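Local structure of putative Transcriptional Regulator (Rhodococcus sp., 2IA2) at residues A[196-201]-A[212-217]; A[152-157]-A[221-226]; A[107-112]-A[227-232]; A[101-106]-A[247-252]. The protein probably acts as an IclR-type transcriptional regulator, pairing a DNA-binding helix-turn-helix domain with a C-terminal domain of the GAF clan thought to sense a small-molecule effector. All blocks are in the same frame, centred on the assembly; numbering follows the deposited sequence.

Contact 1 of 4, residues A[196-201]-A[212-217]; sequences DGICVL and MAAPIR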
loop_
_atom_site.group_PDB
_atom_site.type_symbol
_atom_site.label_atom_id
_atom_site.label_comp_id
_atom_site.label_asym_id
_atom_site.label_seq_id
_atom_site.Cartn_x
_atom_site.Cartn_y
_atom_site.Cartn_z
ATOM N N ASP A 196 -6.367 -27.880 8.523
ATOM C CA ASP A 196 -5.750 -27.446 9.793
ATOM C C ASP A 196 -5.278 -25.986 9.829
ATOM O O ASP A 196 -5.089 -25.404 10.905
ATOM C CB ASP A 196 -4.550 -28.342 10.077
ATOM C CG ASP A 196 -4.933 -29.802 10.121
ATOM O OD1 ASP A 196 -6.167 -30.093 10.089
ATOM O OD2 ASP A 196 -4.013 -30.662 10.205
ATOM N N GLY A 197 -5.017 -25.411 8.660
ATOM C CA GLY A 197 -4.420 -24.073 8.631
ATOM C C GLY A 197 -2.913 -24.057 8.941
ATOM O O GLY A 197 -2.319 -23.007 9.034
ATOM N N ILE A 198 -2.298 -25.216 9.139
ATOM C CA ILE A 198 -0.851 -25.297 9.363
ATOM C C ILE A 198 -0.321 -26.586 8.776
ATOM O O ILE A 198 -1.099 -27.472 8.494
ATOM C CB ILE A 198 -0.421 -25.234 10.851
ATOM C CG1 ILE A 198 -1.046 -26.356 11.621
ATOM C CG2 ILE A 198 -0.692 -23.848 11.451
ATOM C CD1 ILE A 198 -0.217 -26.808 12.808
ATOM N N CYS A 199 1.004 -26.665 8.585
ATOM C CA CYS A 199 1.635 -27.868 8.117
ATOM C C CYS A 199 2.825 -28.080 8.998
ATOM O O CYS A 199 3.565 -27.133 9.266
ATOM C CB CYS A 199 2.094 -27.692 6.653
ATOM S SG CYS A 199 3.054 -29.093 6.058
ATOM N N VAL A 200 2.975 -29.280 9.510
ATOM C CA VAL A 200 4.187 -29.683 10.165
ATOM C C VAL A 200 4.883 -30.719 9.333
ATOM O O VAL A 200 4.302 -31.710 8.959
ATOM C CB VAL A 200 3.960 -30.222 11.547
ATOM C CG1 VAL A 200 5.230 -30.590 12.182
ATOM C CG2 VAL A 200 3.233 -29.250 12.384
ATOM N N LEU A 201 6.130 -30.446 9.015
ATOM C CA LEU A 201 6.932 -31.339 8.233
ATOM C C LEU A 201 8.013 -31.920 9.081
ATOM O O LEU A 201 8.808 -31.211 9.598
ATOM C CB LEU A 201 7.520 -30.629 7.039
ATOM C CG LEU A 201 7.919 -31.564 5.938
ATOM C CD1 LEU A 201 7.465 -31.053 4.656
ATOM C CD2 LEU A 201 9.382 -31.791 5.963
HETATM N N MSE A 212 7.501 -25.888 10.417
HETATM C CA MSE A 212 6.044 -25.711 10.459
HETATM C C MSE A 212 5.664 -24.401 9.792
HETATM O O MSE A 212 6.397 -23.433 9.924
HETATM C CB MSE A 212 5.534 -25.746 11.892
HETATM C CG MSE A 212 6.076 -24.657 12.807
HETATM SE SE MSE A 212 7.002 -25.448 14.439
HETATM C CE MSE A 212 8.553 -26.482 13.514
ATOM N N ALA A 213 4.563 -24.381 9.063
ATOM C CA ALA A 213 4.219 -23.220 8.247
ATOM C C ALA A 213 2.733 -22.919 8.284
ATOM O O ALA A 213 1.913 -23.800 8.555
ATOM C CB ALA A 213 4.685 -23.412 6.790
ATOM N N ALA A 214 2.388 -21.681 7.972
ATOM C CA ALA A 214 1.014 -21.235 7.985
ATOM C C ALA A 214 0.845 -20.330 6.746
ATOM O O ALA A 214 1.821 -19.724 6.267
ATOM C CB ALA A 214 0.762 -20.452 9.226
ATOM N N PRO A 215 -0.368 -20.286 6.186
ATOM C CA PRO A 215 -0.645 -19.382 5.071
ATOM C C PRO A 215 -0.661 -17.903 5.413
ATOM O O PRO A 215 -1.071 -17.472 6.519
ATOM C CB PRO A 215 -2.032 -19.829 4.610
ATOM C CG PRO A 215 -2.686 -20.420 5.916
ATOM C CD PRO A 215 -1.533 -21.162 6.504
ATOM N N ILE A 216 -0.212 -17.125 4.444
ATOM C CA ILE A 216 -0.474 -15.720 4.455
ATOM C C ILE A 216 -1.438 -15.454 3.279
ATOM O O ILE A 216 -1.107 -15.730 2.107
ATOM C CB ILE A 216 0.805 -14.938 4.242
ATOM C CG1 ILE A 216 1.714 -15.071 5.475
ATOM C CG2 ILE A 216 0.441 -13.445 3.954
ATOM C CD1 ILE A 216 3.137 -14.704 5.123
ATOM N N ARG A 217 -2.608 -14.926 3.600
ATOM C CA ARG A 217 -3.650 -14.679 2.585
ATOM C C ARG A 217 -3.736 -13.237 2.189
ATOM O O ARG A 217 -3.454 -12.349 3.004
ATOM C CB ARG A 217 -5.028 -15.182 3.082
ATOM C CG ARG A 217 -4.957 -16.616 3.438
ATOM C CD ARG A 217 -6.267 -17.095 3.922
ATOM N NE ARG A 217 -6.360 -18.519 3.575
ATOM C CZ ARG A 217 -6.267 -19.501 4.453
ATOM N NH1 ARG A 217 -6.093 -19.206 5.742
ATOM N NH2 ARG A 217 -6.375 -20.771 4.043
#

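Contact 2 of 4, residues A[152-157]-A[221-226]; sequences RVLLAG and GLTVAA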
loop_
_atom_site.group_PDB
_atom_site.type_symbol
_atom_site.label_atom_id
_atom_site.label_comp_id
_atom_site.label_asym_id
_atom_site.label_seq_id
_atom_site.Cartn_x
_atom_site.Cartn_y
_atom_site.Cartn_z
ATOM N N ARG A 152 3.776 -27.152 1.081
ATOM C CA ARG A 152 2.460 -27.789 1.254
ATOM C C ARG A 152 1.377 -26.826 1.568
ATOM O O ARG A 152 0.245 -27.015 1.149
ATOM C CB ARG A 152 2.518 -28.920 2.285
ATOM C CG ARG A 152 3.409 -29.994 1.739
ATOM C CD ARG A 152 3.404 -31.250 2.601
ATOM N NE ARG A 152 4.374 -32.208 2.063
ATOM C CZ ARG A 152 4.719 -33.345 2.673
ATOM N NH1 ARG A 152 4.156 -33.704 3.832
ATOM N NH2 ARG A 152 5.616 -34.137 2.110
ATOM N N VAL A 153 1.706 -25.808 2.336
ATOM C CA VAL A 153 0.813 -24.672 2.558
ATOM C C VAL A 153 0.456 -23.969 1.246
ATOM O O VAL A 153 -0.726 -23.617 1.000
ATOM C CB VAL A 153 1.440 -23.663 3.590
ATOM C CG1 VAL A 153 0.699 -22.331 3.599
ATOM C CG2 VAL A 153 1.412 -24.271 5.000
ATOM N N LEU A 154 1.463 -23.697 0.413
ATOM C CA LEU A 154 1.225 -22.974 -0.848
ATOM C C LEU A 154 0.410 -23.831 -1.817
ATOM O O LEU A 154 -0.529 -23.309 -2.457
ATOM C CB LEU A 154 2.567 -22.481 -1.500
ATOM C CG LEU A 154 3.204 -21.326 -0.684
ATOM C CD1 LEU A 154 4.678 -21.193 -0.991
ATOM C CD2 LEU A 154 2.474 -19.982 -0.942
ATOM N N LEU A 155 0.764 -25.119 -1.924
ATOM C CA LEU A 155 0.010 -26.059 -2.746
ATOM C C LEU A 155 -1.470 -26.215 -2.325
ATOM O O LEU A 155 -2.354 -26.333 -3.190
ATOM C CB LEU A 155 0.686 -27.415 -2.750
ATOM C CG LEU A 155 2.090 -27.456 -3.354
ATOM C CD1 LEU A 155 2.716 -28.855 -3.139
ATOM C CD2 LEU A 155 2.054 -27.079 -4.823
ATOM N N ALA A 156 -1.742 -26.195 -1.014
ATOM C CA ALA A 156 -3.108 -26.261 -0.512
ATOM C C ALA A 156 -3.915 -25.054 -0.985
ATOM O O ALA A 156 -5.158 -25.112 -1.067
ATOM C CB ALA A 156 -3.108 -26.388 1.002
ATOM N N GLY A 157 -3.220 -23.975 -1.337
ATOM C CA GLY A 157 -3.859 -22.751 -1.786
ATOM C C GLY A 157 -4.212 -22.767 -3.255
ATOM O O GLY A 157 -4.958 -21.950 -3.686
ATOM N N GLY A 221 -8.817 -13.736 0.644
ATOM C CA GLY A 221 -8.661 -15.054 1.199
ATOM C C GLY A 221 -7.820 -15.983 0.378
ATOM O O GLY A 221 -7.699 -17.110 0.705
ATOM N N LEU A 222 -7.259 -15.506 -0.702
ATOM C CA LEU A 222 -6.329 -16.301 -1.464
ATOM C C LEU A 222 -4.940 -16.388 -0.796
ATOM O O LEU A 222 -4.384 -15.395 -0.443
ATOM C CB LEU A 222 -6.197 -15.708 -2.854
ATOM C CG LEU A 222 -7.224 -15.936 -3.965
ATOM C CD1 LEU A 222 -6.503 -16.019 -5.263
ATOM C CD2 LEU A 222 -8.138 -17.137 -3.789
ATOM N N THR A 223 -4.395 -17.581 -0.640
ATOM C CA THR A 223 -3.023 -17.747 -0.178
ATOM C C THR A 223 -2.004 -17.169 -1.146
ATOM O O THR A 223 -1.942 -17.561 -2.263
ATOM C CB THR A 223 -2.661 -19.198 0.088
ATOM O OG1 THR A 223 -3.510 -19.750 1.069
ATOM C CG2 THR A 223 -1.263 -19.299 0.566
ATOM N N VAL A 224 -1.209 -16.234 -0.690
ATOM C CA VAL A 224 -0.209 -15.601 -1.523
ATOM C C VAL A 224 1.205 -15.892 -1.034
ATOM O O VAL A 224 2.140 -15.768 -1.795
ATOM C CB VAL A 224 -0.430 -14.064 -1.601
ATOM C CG1 VAL A 224 -1.823 -13.786 -2.247
ATOM C CG2 VAL A 224 -0.293 -13.397 -0.205
ATOM N N ALA A 225 1.379 -16.305 0.222
ATOM C CA ALA A 225 2.732 -16.584 0.718
ATOM C C ALA A 225 2.592 -17.573 1.862
ATOM O O ALA A 225 1.465 -17.869 2.257
ATOM C CB ALA A 225 3.411 -15.259 1.203
ATOM N N ALA A 226 3.702 -18.093 2.381
ATOM C CA ALA A 226 3.649 -18.867 3.608
ATOM C C ALA A 226 4.728 -18.362 4.567
ATOM O O ALA A 226 5.759 -17.897 4.121
ATOM C CB ALA A 226 3.878 -20.308 3.308
HETATM O O HOH W 1 -2.909 -22.341 2.103
#

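Contact 3 of 4, residues A[107-112]-A[227-232]; sequences VHESSS and VNISTP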
loop_
_atom_site.group_PDB
_atom_site.type_symbol
_atom_site.label_atom_id
_atom_site.label_comp_id
_atom_site.label_asym_id
_atom_site.label_seq_id
_atom_site.Cartn_x
_atom_site.Cartn_y
_atom_site.Cartn_z
ATOM N N VAL A 107 10.736 -16.794 19.986
ATOM C CA VAL A 107 10.908 -18.250 20.112
ATOM C C VAL A 107 12.345 -18.748 19.900
ATOM O O VAL A 107 12.629 -19.943 20.110
ATOM C CB VAL A 107 9.921 -19.027 19.151
ATOM C CG1 VAL A 107 8.460 -18.560 19.382
ATOM C CG2 VAL A 107 10.334 -18.917 17.643
ATOM N N HIS A 108 13.239 -17.838 19.505
ATOM C CA HIS A 108 14.662 -18.116 19.303
ATOM C C HIS A 108 14.897 -19.212 18.292
ATOM O O HIS A 108 15.681 -20.166 18.546
ATOM C CB HIS A 108 15.365 -18.476 20.634
ATOM C CG HIS A 108 15.197 -17.423 21.674
ATOM N ND1 HIS A 108 15.706 -16.150 21.515
ATOM C CD2 HIS A 108 14.493 -17.413 22.830
ATOM C CE1 HIS A 108 15.355 -15.411 22.553
ATOM N NE2 HIS A 108 14.619 -16.153 23.366
ATOM N N GLU A 109 14.200 -19.087 17.163
ATOM C CA GLU A 109 14.292 -20.053 16.065
ATOM C C GLU A 109 14.198 -19.264 14.757
ATOM O O GLU A 109 13.546 -18.215 14.685
ATOM C CB GLU A 109 13.179 -21.123 16.118
ATOM C CG GLU A 109 13.079 -22.042 17.363
ATOM C CD GLU A 109 14.353 -22.863 17.637
ATOM O OE1 GLU A 109 15.182 -23.092 16.712
ATOM O OE2 GLU A 109 14.524 -23.278 18.800
ATOM N N SER A 110 14.807 -19.815 13.717
ATOM C CA SER A 110 14.691 -19.298 12.348
ATOM C C SER A 110 13.215 -19.225 11.846
ATOM O O SER A 110 12.442 -20.189 12.032
ATOM C CB SER A 110 15.543 -20.215 11.429
ATOM O OG SER A 110 15.133 -20.199 10.052
ATOM N N SER A 111 12.835 -18.081 11.246
ATOM C CA SER A 111 11.507 -17.876 10.617
ATOM C C SER A 111 11.741 -17.298 9.215
ATOM O O SER A 111 12.694 -16.552 9.039
ATOM C CB SER A 111 10.600 -16.971 11.453
ATOM O OG SER A 111 11.162 -15.667 11.589
ATOM N N SER A 112 10.912 -17.693 8.235
ATOM C CA SER A 112 11.047 -17.284 6.862
ATOM C C SER A 112 9.696 -17.033 6.259
ATOM O O SER A 112 8.640 -17.542 6.773
ATOM C CB SER A 112 11.659 -18.407 6.032
ATOM O OG SER A 112 12.902 -18.837 6.592
ATOM N N VAL A 227 4.519 -18.503 5.869
ATOM C CA VAL A 227 5.537 -18.141 6.860
ATOM C C VAL A 227 5.865 -19.432 7.641
ATOM O O VAL A 227 4.988 -20.221 7.856
ATOM C CB VAL A 227 5.008 -16.996 7.793
ATOM C CG1 VAL A 227 3.604 -17.345 8.386
ATOM C CG2 VAL A 227 6.021 -16.649 8.889
ATOM N N ASN A 228 7.125 -19.643 8.023
ATOM C CA ASN A 228 7.495 -20.822 8.781
ATOM C C ASN A 228 8.337 -20.517 9.996
ATOM O O ASN A 228 8.781 -19.379 10.192
ATOM C CB ASN A 228 8.154 -21.909 7.872
ATOM C CG ASN A 228 9.671 -21.804 7.772
ATOM O OD1 ASN A 228 10.271 -20.856 8.274
ATOM N ND2 ASN A 228 10.310 -22.800 7.115
ATOM N N ILE A 229 8.491 -21.542 10.836
ATOM C CA ILE A 229 9.574 -21.649 11.804
ATOM C C ILE A 229 10.277 -22.949 11.406
ATOM O O ILE A 229 9.618 -23.919 11.112
ATOM C CB ILE A 229 9.046 -21.811 13.246
ATOM C CG1 ILE A 229 8.298 -20.546 13.699
ATOM C CG2 ILE A 229 10.202 -22.145 14.212
ATOM C CD1 ILE A 229 7.420 -20.743 14.929
ATOM N N SER A 230 11.607 -22.967 11.382
ATOM C CA SER A 230 12.327 -24.193 11.073
ATOM C C SER A 230 13.262 -24.504 12.234
ATOM O O SER A 230 13.895 -23.593 12.800
ATOM C CB SER A 230 13.134 -24.022 9.766
ATOM O OG SER A 230 13.586 -25.285 9.264
ATOM N N THR A 231 13.377 -25.788 12.584
ATOM C CA THR A 231 14.144 -26.178 13.788
ATOM C C THR A 231 14.689 -27.602 13.741
ATOM O O THR A 231 14.058 -28.493 13.139
ATOM C CB THR A 231 13.290 -25.944 15.080
ATOM O OG1 THR A 231 14.152 -25.960 16.214
ATOM C CG2 THR A 231 12.178 -26.981 15.238
ATOM N N PRO A 232 15.875 -27.836 14.347
ATOM C CA PRO A 232 16.314 -29.236 14.484
ATOM C C PRO A 232 15.290 -30.056 15.238
ATOM O O PRO A 232 14.687 -29.579 16.189
ATOM C CB PRO A 232 17.643 -29.132 15.293
ATOM C CG PRO A 232 18.164 -27.780 14.861
ATOM C CD PRO A 232 16.895 -26.912 14.877
HETATM O O HOH W 2 15.863 -22.445 14.208
HETATM O O HOH W 3 13.009 -20.697 8.370
#

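Contact 4 of 4, residues A[101-106]-A[247-252]; sequences EKLSHK and PSLRVT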
loop_
_atom_site.group_PDB
_atom_site.type_symbol
_atom_site.label_atom_id
_atom_site.label_comp_id
_atom_site.label_asym_id
_atom_site.label_seq_id
_atom_site.Cartn_x
_atom_site.Cartn_y
_atom_site.Cartn_z
ATOM N N GLU A 101 11.110 -10.695 12.571
ATOM C CA GLU A 101 12.097 -10.340 13.584
ATOM C C GLU A 101 11.508 -10.542 14.960
ATOM O O GLU A 101 12.173 -11.117 15.809
ATOM C CB GLU A 101 12.609 -8.907 13.475
ATOM C CG GLU A 101 13.474 -8.622 12.265
ATOM C CD GLU A 101 14.886 -9.250 12.333
ATOM O OE1 GLU A 101 15.419 -9.640 13.430
ATOM O OE2 GLU A 101 15.467 -9.351 11.229
ATOM N N LYS A 102 10.269 -10.099 15.181
ATOM C CA LYS A 102 9.579 -10.307 16.468
ATOM C C LYS A 102 9.388 -11.784 16.769
ATOM O O LYS A 102 9.649 -12.209 17.881
ATOM C CB LYS A 102 8.239 -9.544 16.563
ATOM C CG LYS A 102 8.426 -8.007 16.439
ATOM C CD LYS A 102 7.123 -7.124 16.367
ATOM C CE LYS A 102 7.348 -5.760 15.570
ATOM N NZ LYS A 102 6.600 -5.605 14.170
ATOM N N LEU A 103 8.956 -12.566 15.786
ATOM C CA LEU A 103 8.712 -13.987 15.984
ATOM C C LEU A 103 10.028 -14.680 16.382
ATOM O O LEU A 103 10.119 -15.315 17.408
ATOM C CB LEU A 103 8.124 -14.627 14.705
ATOM C CG LEU A 103 7.885 -16.148 14.790
ATOM C CD1 LEU A 103 6.968 -16.519 16.039
ATOM C CD2 LEU A 103 7.325 -16.761 13.494
ATOM N N SER A 104 11.046 -14.542 15.551
ATOM C CA SER A 104 12.349 -15.137 15.822
ATOM C C SER A 104 12.934 -14.782 17.167
ATOM O O SER A 104 13.538 -15.630 17.837
ATOM C CB SER A 104 13.328 -14.890 14.698
ATOM O OG SER A 104 13.097 -15.863 13.660
ATOM N N HIS A 105 12.727 -13.547 17.582
ATOM C CA HIS A 105 13.254 -13.082 18.855
ATOM C C HIS A 105 12.447 -13.660 19.994
ATOM O O HIS A 105 12.992 -13.893 21.068
ATOM C CB HIS A 105 13.277 -11.551 18.959
ATOM C CG HIS A 105 13.766 -11.068 20.286
ATOM N ND1 HIS A 105 15.080 -11.218 20.698
ATOM C CD2 HIS A 105 13.102 -10.516 21.337
ATOM C CE1 HIS A 105 15.207 -10.767 21.938
ATOM N NE2 HIS A 105 14.023 -10.325 22.344
ATOM N N LYS A 106 11.160 -13.902 19.770
ATOM C CA LYS A 106 10.311 -14.500 20.795
ATOM C C LYS A 106 10.621 -15.999 21.046
ATOM O O LYS A 106 10.736 -16.418 22.176
ATOM C CB LYS A 106 8.827 -14.311 20.435
ATOM C CG LYS A 106 7.915 -14.812 21.498
ATOM C CD LYS A 106 6.545 -14.871 20.968
ATOM C CE LYS A 106 5.587 -15.050 22.106
ATOM N NZ LYS A 106 4.225 -15.318 21.553
ATOM N N PRO A 247 1.449 -21.754 18.083
ATOM C CA PRO A 247 0.572 -20.606 18.440
ATOM C C PRO A 247 1.122 -19.251 18.007
ATOM O O PRO A 247 0.383 -18.425 17.494
ATOM C CB PRO A 247 0.507 -20.684 19.982
ATOM C CG PRO A 247 0.664 -22.191 20.251
ATOM C CD PRO A 247 1.735 -22.599 19.272
ATOM N N SER A 248 2.411 -19.030 18.220
ATOM C CA SER A 248 3.045 -17.778 17.809
ATOM C C SER A 248 3.109 -17.661 16.304
ATOM O O SER A 248 2.862 -16.608 15.775
ATOM C CB SER A 248 4.456 -17.681 18.415
ATOM O OG SER A 248 4.333 -17.631 19.806
ATOM N N LEU A 249 3.454 -18.759 15.626
ATOM C CA LEU A 249 3.474 -18.792 14.155
ATOM C C LEU A 249 2.100 -18.346 13.570
ATOM O O LEU A 249 2.037 -17.538 12.645
ATOM C CB LEU A 249 3.885 -20.196 13.689
ATOM C CG LEU A 249 3.814 -20.390 12.157
ATOM C CD1 LEU A 249 4.787 -19.491 11.464
ATOM C CD2 LEU A 249 4.074 -21.813 11.786
ATOM N N ARG A 250 0.992 -18.829 14.150
ATOM C CA ARG A 250 -0.348 -18.431 13.698
ATOM C C ARG A 250 -0.600 -16.951 13.832
ATOM O O ARG A 250 -1.173 -16.302 12.927
ATOM C CB ARG A 250 -1.448 -19.228 14.436
ATOM C CG ARG A 250 -1.690 -20.609 13.866
ATOM C CD ARG A 250 -2.862 -21.261 14.653
ATOM N NE ARG A 250 -2.986 -22.707 14.454
ATOM C CZ ARG A 250 -3.677 -23.252 13.450
ATOM N NH1 ARG A 250 -4.290 -22.476 12.542
ATOM N NH2 ARG A 250 -3.735 -24.574 13.329
ATOM N N VAL A 251 -0.171 -16.393 14.963
ATOM C CA VAL A 251 -0.363 -14.969 15.225
ATOM C C VAL A 251 0.496 -14.126 14.271
ATOM O O VAL A 251 0.051 -13.106 13.787
ATOM C CB VAL A 251 -0.127 -14.625 16.716
ATOM C CG1 VAL A 251 -0.204 -13.129 16.937
ATOM C CG2 VAL A 251 -1.227 -15.311 17.623
ATOM N N THR A 252 1.710 -14.578 13.969
ATOM C CA THR A 252 2.582 -13.862 13.059
ATOM C C THR A 252 1.971 -13.842 11.673
ATOM O O THR A 252 1.956 -12.817 11.041
ATOM C CB THR A 252 3.993 -14.537 13.050
ATOM O OG1 THR A 252 4.553 -14.377 14.346
ATOM C CG2 THR A 252 4.931 -13.885 12.029
#

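Contact 1 of 4, residues A[196-201]-A[212-217]
C199 and A213 face each other as an antiparallel hydrogen-bonded pair where 196-201 runs beside 212-217, and each uses both its N-H and its C=O on the other. C199 N donates to A213 O at 3.0 Å; A213 N returns the bond to C199 O at 2.9 Å, and both donors lie in the plane of the carbonyl they meet. Each oxygen also takes a CA-H contact, M212 CA lying 3.1 Å from C199 O and I198 CA approaching A213 O. The next pair, V200 with M212 (a selenomethionine), is non-hydrogen-bonded and meets through V200 CG2 and M212 CB, 4.2 Å apart, on the face that packs against helix 246-264. On the opposite face C199 and A213 look toward helix 149-156. Beyond the ladder, G197, at positive phi after helix 183-196, turns the chain into the strand, and its O comes within 3.2 Å of P215 CD. The proline has no N-H to offer there. M212 and A214 direct their backbone bonds the other way, to I229 and V227 of strand 223-232. The chemistry is thus that of a hairpin whose outer strand, 199-202, is tied here through one ring of two backbone bonds, while 212-217 is bonded along both sides.

Contact 2 of 4, residues A[152-157]-A[221-226]
L154 and V153 of helix 149-156 lie on A226 and the backbone before it, in a contact that is mostly apolar. V153 CG1, anti to the backbone N (chi1 167°), is carried to 3.8 Å from A226 CB. L154 meets the same methyl, its CG 4.2 Å from A226 CB, while CD2 rests on the peptide carbon of A225 at 3.7 Å. That CD2 also meets T223 CG2 at 4.1 Å, so one leucine methyl spans the strand from T223 to A226. Farther along, G157 CA lies 4.2 Å from T223 OG1; without a side chain, G157 lets the threonine lie against its CA.

The polar link is made through water. Water 1 donates to V153 O at 2.8 Å and is hydrogen-bonded to T223 OG1 at 2.9 Å. V153 O also takes a weak bond from G157 N, so the water is a second partner of this carbonyl.

V224 and A225 both face I216, forming a classic beta bulge, and their side chains point away from the helix. Helix and strand segments run antiparallel, their axes 8.0 Å apart. The helix lies on one face of the antiparallel sheet: besides strand 223-232, V153 touches C199 of strand 199-202 and A213 and P215 of strand 209-217, L154 reaches S114 and L116 of strand 110-117, and helix 183-196 packs against V153 from outside.

Contact 3 of 4, residues A[107-112]-A[227-232]
S110 O and S112 O receive the two firm bonds between these antiparallel strands, from S230 N at 3.0 Å and N228 N at 2.9 Å. The first donor is tilted 29° from the carbonyl plane, the second 16°. S112 N is held less well: it has weak bonds to both N228 O and N228 OD1. CA-H contacts from I229, S111 and V227 fill in between. On one face I229 CG2, anti to the backbone N (chi1 of CG1 -66°), presses on E109 CB at 3.7 Å, and its CD1 reaches toward V107 CG2. E109 OE1 has a weak bond from T231 OG1 at 3.1 Å.

Two waters also bridge the segments. Water 2 donates to E109 OE1 and S230 O and accepts from S110 N, standing between S110 N and S230 O, beside the direct bond from S230 N to S110 O. Water 3 donates to N228 OD1 at 2.7 Å and is hydrogen-bonded to the hydroxyls of S110 and S112.

Farther out, E109 OE1 forms a salt bridge with R131, and OE2 one with R235 and a hydrogen bond with Y236. S111 OG is bonded to S104 of helix 92-107, and S230 OG to S211 of strand 209-217. The buried carboxylate is therefore met by two arginines, which would probably favour its charged form, and the many serine hydroxyls at this strand pairing are linked by water or by neighbouring elements.

Contact 4 of 4, residues A[101-106]-A[247-252]
L103 supplies the apolar part of this contact, projecting from helix 92-107 between S248, L249 and T252 of helix 246-264. With CG anti to the backbone N (chi1 178°), the leucine is directed toward helix 246-264. Its CD1 meets S248 CB at 3.6 Å, and CD2 touches L249 CD1 at 4.2 Å. L249 itself starts out away from helix 92-107, so this methyl pair is made by its far end. T252 crosses the leucine at a slant: the hydroxyl oxygen OG1 lies 3.6 Å from both L103 CB and CD1, and the methyl CG2 is 4.0 Å from L103 CD2. Both leucines also lie against I229 of strand 223-232, which joins this helix pair to the sheet.

The polar part is one direct bond at the outer border. K106 is extended along its whole length, which carries its ammonium group to the other helix, where NZ donates to S248 OG at 2.9 Å. The lysine's CD and CE run past the same hydroxyl at 3.7 Å, so aliphatic chain and charge both border S248.

The two helical segments run antiparallel within 11° of exact opposition, with axes 10.3 Å apart. One turn on each side suffices for the contact: L103 and K106, three residues apart, face S248 and T252, four apart. Chemically, the interface grades from the L103 and L249 pair beside the sheet to hydroxyls midway and a lysine on the exposed side, where the charged end is given a neutral acceptor.

Overall arrangement
Contacts 1, 2 and 3 share one antiparallel sheet, of which strands 209-217 and 223-232 are neighbours: M212 O pairs with I229 N (3.0 Å) to connect contacts 1 and 3, and I216 O with V224 N (2.8 Å) to connect contacts 1 and 2. Contact 2 places helix 149-156 on one face, whereas contact 4 packs its two helices on the other. Contacts 3 and 4, with centres about 9 Å apart, meet through S104 OG, 2.6 Å from E109 O. Contact 4 also reaches contact 1, R250 NH2 lying 2.9 Å from D196 O. Contacts 2 and 4 do not touch, their nearest atoms being about 7 Å apart across the sheet.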